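Local coordinates for serine protease inhibitor (Thermoanaerobacter tengcongensis, PDB 2PEF), which probably inhibits serine-type endopeptidases, as inhibitory serpins do, and is captured here in the latent state, at residues M44-A49 with I65-L70; N162-D167 with L362-G367; T323-V328 with F353-N358. All blocks are in the same frame, centred on the assembly; numbering follows the deposited sequence.

Interaction 1: residues M44-A49 with I65-L70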
loop_
_atom_site.group_PDB
_atom_site.type_symbol
_atom_site.label_atom_id
_atom_site.label_comp_id
_atom_site.label_asym_id
_atom_site.label_seq_id
_atom_site.Cartn_x
_atom_site.Cartn_y
_atom_site.Cartn_z
ATOM N N MET A 44 2.906 7.756 -11.542
ATOM C CA MET A 44 2.053 8.435 -12.525
ATOM C C MET A 44 2.243 9.942 -12.426
ATOM O O MET A 44 2.463 10.617 -13.432
ATOM C CB MET A 44 0.572 8.101 -12.313
ATOM C CG MET A 44 0.135 6.745 -12.850
ATOM S SD MET A 44 -1.653 6.622 -13.033
ATOM C CE MET A 44 -2.212 6.654 -11.332
ATOM N N THR A 45 2.176 10.451 -11.197
ATOM C CA THR A 45 2.293 11.875 -10.923
ATOM C C THR A 45 3.646 12.423 -11.381
ATOM O O THR A 45 3.718 13.524 -11.923
ATOM C CB THR A 45 2.074 12.177 -9.418
ATOM O OG1 THR A 45 0.839 11.596 -8.984
ATOM C CG2 THR A 45 2.033 13.676 -9.156
ATOM N N ALA A 46 4.706 11.638 -11.182
ATOM C CA ALA A 46 6.067 12.053 -11.524
ATOM C C ALA A 46 6.266 12.293 -13.021
ATOM O O ALA A 46 7.135 13.075 -13.419
ATOM C CB ALA A 46 7.086 11.040 -11.002
ATOM N N ASN A 47 5.455 11.627 -13.842
ATOM C CA ASN A 47 5.511 11.791 -15.296
ATOM C C ASN A 47 5.000 13.142 -15.778
ATOM O O ASN A 47 5.134 13.479 -16.957
ATOM C CB ASN A 47 4.764 10.652 -15.991
ATOM C CG ASN A 47 5.624 9.419 -16.153
ATOM O OD1 ASN A 47 6.455 9.348 -17.059
ATOM N ND2 ASN A 47 5.442 8.449 -15.268
ATOM N N GLY A 48 4.416 13.906 -14.861
ATOM C CA GLY A 48 3.983 15.268 -15.151
ATOM C C GLY A 48 4.960 16.300 -14.625
ATOM O O GLY A 48 4.804 17.492 -14.882
ATOM N N ALA A 49 5.967 15.842 -13.887
ATOM C CA ALA A 49 6.938 16.739 -13.261
ATOM C C ALA A 49 8.139 17.014 -14.161
ATOM O O ALA A 49 8.457 16.224 -15.053
ATOM C CB ALA A 49 7.386 16.177 -11.922
ATOM N N ILE A 65 17.106 5.336 -10.095
ATOM C CA ILE A 65 16.275 4.942 -11.232
ATOM C C ILE A 65 15.515 6.150 -11.781
ATOM O O ILE A 65 14.839 6.863 -11.034
ATOM C CB ILE A 65 15.286 3.798 -10.864
ATOM C CG1 ILE A 65 16.045 2.592 -10.298
ATOM C CG2 ILE A 65 14.452 3.387 -12.083
ATOM C CD1 ILE A 65 15.165 1.528 -9.685
ATOM N N SER A 66 15.639 6.373 -13.088
ATOM C CA SER A 66 14.933 7.459 -13.771
ATOM C C SER A 66 13.456 7.107 -13.934
ATOM O O SER A 66 13.083 5.933 -13.846
ATOM C CB SER A 66 15.551 7.704 -15.144
ATOM O OG SER A 66 15.196 6.672 -16.050
ATOM N N ILE A 67 12.616 8.110 -14.183
ATOM C CA ILE A 67 11.174 7.868 -14.334
ATOM C C ILE A 67 10.859 6.991 -15.552
ATOM O O ILE A 67 9.987 6.122 -15.487
ATOM C CB ILE A 67 10.322 9.184 -14.320
ATOM C CG1 ILE A 67 8.820 8.874 -14.206
ATOM C CG2 ILE A 67 10.620 10.069 -15.531
ATOM C CD1 ILE A 67 8.426 8.028 -12.990
ATOM N N GLU A 68 11.589 7.208 -16.647
ATOM C CA GLU A 68 11.448 6.379 -17.844
ATOM C C GLU A 68 11.650 4.899 -17.521
ATOM O O GLU A 68 10.859 4.056 -17.941
ATOM C CB GLU A 68 12.433 6.821 -18.928
ATOM N N ASP A 69 12.703 4.595 -16.763
ATOM C CA ASP A 69 13.001 3.222 -16.360
ATOM C C ASP A 69 12.003 2.702 -15.326
ATOM O O ASP A 69 11.582 1.542 -15.392
ATOM C CB ASP A 69 14.439 3.102 -15.840
ATOM C CG ASP A 69 15.467 3.000 -16.960
ATOM O OD1 ASP A 69 15.074 2.843 -18.137
ATOM O OD2 ASP A 69 16.679 3.064 -16.657
ATOM N N LEU A 70 11.616 3.561 -14.382
ATOM C CA LEU A 70 10.614 3.197 -13.385
ATOM C C LEU A 70 9.281 2.839 -14.044
ATOM O O LEU A 70 8.611 1.901 -13.607
ATOM C CB LEU A 70 10.427 4.302 -12.335
ATOM C CG LEU A 70 9.604 3.920 -11.095
ATOM C CD1 LEU A 70 10.326 2.886 -10.236
ATOM C CD2 LEU A 70 9.261 5.148 -10.270
#
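Asn-47 and Ile-67 mark the closest approach of the two backbones, their CA atoms 7.0 Å apart, and no hydrogen bond crosses between the segments. On one side a type I beta turn, Ala-46 to Ala-49, follows the body of helix 35-46; on the other, helix 67-80 begins, with Ser-66 as its N-cap and a weak bond from Asp-69 N to Ser-66 OG (3.3 Å). Ile-67, in the first turn, does the touching: with CG1 anti to the backbone N (chi1 -169°), its longer branch extends to both partners. CD1 rests on Ala-46 CB at 3.8 Å. CG1 lies over the face of the Asn-47 carboxamide, 3.6 Å from ND2 and 3.7 Å from OD1. The contact belongs to the helical part of the serpin fold, where Leu-54 of helix 51-62 also touches Ile-67 and Ile-111 and Ile-112 of helix 106-116 touch Asn-47. The buried amide is fixed by two bonds, OD1 taking one from Asn-71 ND2 and ND2 giving one to Ala-43 O. A leucine in place of Asn-47 would probably leave both Asn-71 ND2 and Ala-43 O without this mate.

Interaction 2: residues N162-D167 with L362-G367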
loop_
_atom_site.group_PDB
_atom_site.type_symbol
_atom_site.label_atom_id
_atom_site.label_comp_id
_atom_site.label_asym_id
_atom_site.label_seq_id
_atom_site.Cartn_x
_atom_site.Cartn_y
_atom_site.Cartn_z
ATOM N N ASN A 162 -4.777 5.615 -7.619
ATOM C CA ASN A 162 -4.547 4.187 -7.782
ATOM C C ASN A 162 -5.390 3.376 -6.805
ATOM O O ASN A 162 -5.620 3.806 -5.678
ATOM C CB ASN A 162 -3.072 3.856 -7.576
ATOM C CG ASN A 162 -2.834 2.370 -7.405
ATOM O OD1 ASN A 162 -2.916 1.848 -6.297
ATOM N ND2 ASN A 162 -2.562 1.678 -8.507
ATOM N N ALA A 163 -5.833 2.202 -7.247
ATOM C CA ALA A 163 -6.468 1.218 -6.376
ATOM C C ALA A 163 -5.837 -0.160 -6.545
ATOM O O ALA A 163 -5.498 -0.570 -7.657
ATOM C CB ALA A 163 -7.969 1.153 -6.631
ATOM N N VAL A 164 -5.663 -0.855 -5.423
ATOM C CA VAL A 164 -5.178 -2.234 -5.401
ATOM C C VAL A 164 -6.192 -3.081 -4.638
ATOM O O VAL A 164 -6.642 -2.684 -3.558
ATOM C CB VAL A 164 -3.780 -2.334 -4.727
ATOM C CG1 VAL A 164 -3.374 -3.796 -4.502
ATOM C CG2 VAL A 164 -2.737 -1.631 -5.555
ATOM N N ALA A 165 -6.569 -4.232 -5.206
ATOM C CA ALA A 165 -7.490 -5.157 -4.542
ATOM C C ALA A 165 -6.885 -6.556 -4.467
ATOM O O ALA A 165 -6.525 -7.128 -5.491
ATOM C CB ALA A 165 -8.829 -5.194 -5.271
ATOM N N PHE A 166 -6.772 -7.083 -3.249
ATOM C CA PHE A 166 -6.188 -8.408 -3.001
ATOM C C PHE A 166 -7.238 -9.313 -2.362
ATOM O O PHE A 166 -7.915 -8.912 -1.416
ATOM C CB PHE A 166 -4.964 -8.269 -2.087
ATOM C CG PHE A 166 -4.296 -9.575 -1.734
ATOM C CD1 PHE A 166 -3.357 -10.149 -2.589
ATOM C CD2 PHE A 166 -4.578 -10.207 -0.527
ATOM C CE1 PHE A 166 -2.729 -11.344 -2.261
ATOM C CE2 PHE A 166 -3.952 -11.402 -0.185
ATOM C CZ PHE A 166 -3.031 -11.973 -1.055
ATOM N N ASP A 167 -7.378 -10.527 -2.887
ATOM C CA ASP A 167 -8.373 -11.475 -2.393
ATOM C C ASP A 167 -7.859 -12.879 -2.638
ATOM O O ASP A 167 -7.875 -13.373 -3.765
ATOM C CB ASP A 167 -9.722 -11.253 -3.091
ATOM C CG ASP A 167 -10.848 -12.111 -2.515
ATOM O OD1 ASP A 167 -10.584 -13.080 -1.768
ATOM O OD2 ASP A 167 -12.021 -11.811 -2.824
ATOM N N LEU A 362 8.715 -8.614 -2.136
ATOM C CA LEU A 362 8.227 -7.253 -1.918
ATOM C C LEU A 362 6.864 -7.228 -1.225
ATOM O O LEU A 362 5.987 -8.027 -1.554
ATOM C CB LEU A 362 8.148 -6.491 -3.244
ATOM C CG LEU A 362 9.484 -6.097 -3.878
ATOM C CD1 LEU A 362 9.275 -5.599 -5.303
ATOM C CD2 LEU A 362 10.200 -5.044 -3.041
ATOM N N PRO A 363 6.681 -6.305 -0.264
ATOM C CA PRO A 363 5.404 -6.224 0.443
ATOM C C PRO A 363 4.332 -5.449 -0.324
ATOM O O PRO A 363 4.431 -4.224 -0.478
ATOM C CB PRO A 363 5.772 -5.499 1.735
ATOM C CG PRO A 363 6.911 -4.610 1.355
ATOM C CD PRO A 363 7.654 -5.312 0.236
ATOM N N ILE A 364 3.316 -6.167 -0.798
ATOM C CA ILE A 364 2.147 -5.539 -1.420
ATOM C C ILE A 364 1.393 -4.718 -0.375
ATOM O O ILE A 364 0.992 -3.587 -0.640
ATOM C CB ILE A 364 1.198 -6.591 -2.069
ATOM C CG1 ILE A 364 1.963 -7.513 -3.034
ATOM C CG2 ILE A 364 -0.004 -5.920 -2.745
ATOM C CD1 ILE A 364 2.563 -6.825 -4.256
ATOM N N PHE A 365 1.215 -5.315 0.803
ATOM C CA PHE A 365 0.665 -4.659 1.985
ATOM C C PHE A 365 1.602 -4.906 3.160
ATOM O O PHE A 365 2.234 -5.967 3.257
ATOM C CB PHE A 365 -0.720 -5.222 2.318
ATOM C CG PHE A 365 -1.802 -4.783 1.372
ATOM C CD1 PHE A 365 -2.026 -5.467 0.175
ATOM C CD2 PHE A 365 -2.617 -3.695 1.685
ATOM C CE1 PHE A 365 -3.037 -5.066 -0.699
ATOM C CE2 PHE A 365 -3.625 -3.283 0.818
ATOM C CZ PHE A 365 -3.837 -3.968 -0.374
ATOM N N ILE A 366 1.704 -3.921 4.047
ATOM C CA ILE A 366 2.495 -4.070 5.273
ATOM C C ILE A 366 1.829 -3.271 6.397
ATOM O O ILE A 366 1.365 -2.148 6.186
ATOM C CB ILE A 366 4.000 -3.708 5.059
ATOM C CG1 ILE A 366 4.823 -4.009 6.318
ATOM C CG2 ILE A 366 4.168 -2.256 4.597
ATOM C CD1 ILE A 366 6.331 -4.094 6.066
ATOM N N GLY A 367 1.748 -3.868 7.580
ATOM C CA GLY A 367 1.014 -3.237 8.672
ATOM C C GLY A 367 1.324 -3.729 10.065
ATOM O O GLY A 367 2.220 -4.549 10.270
#
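The Phe-365 ring meets Val-164 and Phe-166 at one corner, CE1, and both approach it obliquely. Val-164 CG1 and Phe-166 CB each lie 4.0 Å from Phe-365 CE1, and the same Val-164 methyl is 4.2 Å from CZ, so one corner of the ring rests against two side chains of strand 158-169. Phe-166 offers only its CB here; with CG anti to the backbone N (chi1 179°), its own ring is carried away to edge-to-face contacts with Tyr-217 and Tyr-222. The valine and the phenylalanine come from opposite sides and overlap alongside rather than end to end. A looser touch, Val-164 CG1 to Ile-364 CG2 at 4.4 Å, completes the apolar patch, and all four residues are buried.

A classic beta bulge sets Ile-364 and Phe-365 together opposite the single residue Ile-355. The chain turns a corner there, and the two successive side chains both head for 162-167, where a regular strand would send alternate ones to opposite sides. Ser-34 OG bonds to Ile-364 O beside the corner, while Ser-37 and Leu-36 of helix 35-46 touch Val-164 and Ile-364. Strand 158-169 runs in the large sheet A, and 362-372 is one of the hairpin strands of sheet B; their face-to-face packing under the N-terminal end of helix 35-46 is characteristic of the serpin core.

Interaction 3: residues T323-V328 with F353-N358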
loop_
_atom_site.group_PDB
_atom_site.type_symbol
_atom_site.label_atom_id
_atom_site.label_comp_id
_atom_site.label_asym_id
_atom_site.label_seq_id
_atom_site.Cartn_x
_atom_site.Cartn_y
_atom_site.Cartn_z
ATOM N N THR A 323 -7.442 -13.962 3.084
ATOM C CA THR A 323 -7.248 -12.541 3.344
ATOM C C THR A 323 -7.775 -11.717 2.178
ATOM O O THR A 323 -7.578 -12.067 1.016
ATOM C CB THR A 323 -5.751 -12.206 3.577
ATOM O OG1 THR A 323 -5.253 -12.970 4.685
ATOM C CG2 THR A 323 -5.536 -10.716 3.857
ATOM N N LYS A 324 -8.473 -10.636 2.506
ATOM C CA LYS A 324 -8.851 -9.626 1.527
ATOM C C LYS A 324 -8.221 -8.335 2.002
ATOM O O LYS A 324 -8.320 -7.991 3.179
ATOM C CB LYS A 324 -10.369 -9.452 1.460
ATOM C CG LYS A 324 -11.123 -10.635 0.874
ATOM C CD LYS A 324 -12.624 -10.417 0.970
ATOM C CE LYS A 324 -13.384 -11.570 0.339
ATOM N N ALA A 325 -7.563 -7.628 1.090
ATOM C CA ALA A 325 -6.932 -6.360 1.421
ATOM C C ALA A 325 -7.124 -5.387 0.269
ATOM O O ALA A 325 -7.137 -5.788 -0.899
ATOM C CB ALA A 325 -5.461 -6.557 1.720
ATOM N N GLY A 326 -7.304 -4.117 0.604
ATOM C CA GLY A 326 -7.552 -3.089 -0.393
ATOM C C GLY A 326 -6.812 -1.810 -0.063
ATOM O O GLY A 326 -6.563 -1.505 1.106
ATOM N N ALA A 327 -6.456 -1.066 -1.103
ATOM C CA ALA A 327 -5.779 0.209 -0.930
ATOM C C ALA A 327 -6.159 1.193 -2.018
ATOM O O ALA A 327 -6.419 0.817 -3.163
ATOM C CB ALA A 327 -4.273 0.021 -0.902
ATOM N N VAL A 328 -6.214 2.458 -1.632
ATOM C CA VAL A 328 -6.338 3.545 -2.582
ATOM C C VAL A 328 -5.296 4.585 -2.217
ATOM O O VAL A 328 -5.063 4.855 -1.037
ATOM C CB VAL A 328 -7.747 4.192 -2.553
ATOM C CG1 VAL A 328 -7.799 5.431 -3.448
ATOM C CG2 VAL A 328 -8.811 3.188 -2.983
ATOM N N PHE A 353 2.917 -7.395 10.110
ATOM C CA PHE A 353 2.637 -8.365 9.060
ATOM C C PHE A 353 2.826 -7.749 7.688
ATOM O O PHE A 353 2.843 -6.522 7.537
ATOM C CB PHE A 353 1.222 -8.941 9.200
ATOM C CG PHE A 353 0.145 -7.945 8.919
ATOM C CD1 PHE A 353 -0.338 -7.765 7.624
ATOM C CD2 PHE A 353 -0.389 -7.187 9.946
ATOM C CE1 PHE A 353 -1.328 -6.826 7.362
ATOM C CE2 PHE A 353 -1.378 -6.242 9.694
ATOM C CZ PHE A 353 -1.853 -6.066 8.399
ATOM N N ALA A 354 2.959 -8.619 6.692
ATOM C CA ALA A 354 3.024 -8.196 5.310
ATOM C C ALA A 354 2.378 -9.255 4.435
ATOM O O ALA A 354 2.405 -10.444 4.756
ATOM C CB ALA A 354 4.448 -7.963 4.888
ATOM N N ILE A 355 1.766 -8.796 3.349
ATOM C CA ILE A 355 1.352 -9.666 2.263
ATOM C C ILE A 355 2.425 -9.493 1.193
ATOM O O ILE A 355 2.602 -8.389 0.666
ATOM C CB ILE A 355 -0.040 -9.273 1.722
ATOM C CG1 ILE A 355 -1.095 -9.435 2.829
ATOM C CG2 ILE A 355 -0.382 -10.090 0.475
ATOM C CD1 ILE A 355 -2.434 -8.809 2.509
ATOM N N ILE A 356 3.149 -10.571 0.891
ATOM C CA ILE A 356 4.294 -10.487 -0.021
ATOM C C ILE A 356 4.090 -11.205 -1.352
ATOM O O ILE A 356 3.414 -12.233 -1.436
ATOM C CB ILE A 356 5.636 -10.974 0.638
ATOM C CG1 ILE A 356 5.555 -12.446 1.067
ATOM C CG2 ILE A 356 6.036 -10.063 1.800
ATOM C CD1 ILE A 356 6.911 -13.135 1.262
ATOM N N ASP A 357 4.697 -10.629 -2.386
ATOM C CA ASP A 357 4.826 -11.239 -3.696
ATOM C C ASP A 357 6.031 -12.177 -3.612
ATOM O O ASP A 357 7.172 -11.726 -3.487
ATOM C CB ASP A 357 5.018 -10.115 -4.730
ATOM C CG ASP A 357 5.701 -10.568 -6.017
ATOM O OD1 ASP A 357 5.565 -11.741 -6.423
ATOM O OD2 ASP A 357 6.366 -9.709 -6.638
ATOM N N ASN A 358 5.769 -13.485 -3.663
ATOM C CA ASN A 358 6.828 -14.486 -3.503
ATOM C C ASN A 358 7.918 -14.494 -4.578
ATOM O O ASN A 358 8.999 -15.050 -4.361
ATOM C CB ASN A 358 6.231 -15.884 -3.306
ATOM C CG ASN A 358 5.580 -16.052 -1.949
ATOM O OD1 ASN A 358 6.077 -15.545 -0.941
ATOM N ND2 ASN A 358 4.458 -16.772 -1.913
#
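Ile-355 points the end of its side chain at strand 322-331, and CD1 alone makes the contact, fitting against two neighbours on the same face of that strand. It meets Thr-323 CG2 at 3.9 Å, methyl to methyl, tip to tip, and Ala-325 CB, also at 3.9 Å. The reach comes from an extended branch: CG1 stands anti to the carbonyl carbon (chi1 -62°) and CD1 continues outward from it (chi2 168°), which bridges backbones whose nearest CA atoms, Ala-325 and Ile-355, are 9.0 Å apart.

Thr-323 divides its branches by chemistry. CG2, anti to the backbone N, faces the isoleucine, and OG1, beside that N, is hydrogen-bonded to Tyr-217 OH. The strand carrying Thr-323 and Ala-325 lies between 158-169 and 310-318, with backbone bonds to both, for example Ala-325 with Phe-166 and Gly-326 with Phe-315. By its sequence and its place between those strands it is probably the hinge end of the reactive-centre loop, inserted in sheet A as expected of a latent serpin. Phe-365 and Phe-166 also touch Ile-355 and carry the same apolar layer onward.

Because methyl groups alone meet across these segments, the contact is nondirectional and rests on shape and burial, while the polar side-chain atom of the touching residues, Thr-323 OG1, has its bond with Tyr-217 and leaves the methyl side purely apolar.

From the N terminus, interaction 1 comes first: it closes a short, largely helical loop of 15 residues between helices 35-46 and 67-80, and is complete before the others open. Interaction 2 then spans 194 residues, from strand 158-169 to strand 362-372, and interaction 3, joining 323-328 to 353-358, is nested inside that loop. Interactions 2 and 3 have centres about 4 Å apart and form one continuous core: strands 158-169 and 322-331 pair on one side, 345-357 and 362-372 on the other. Interaction 1 stands apart, its centre about 21 Å from that of interaction 2, yet helix 35-46 also reaches the strands of interaction 2 near its start, connecting the helical region to the strand core.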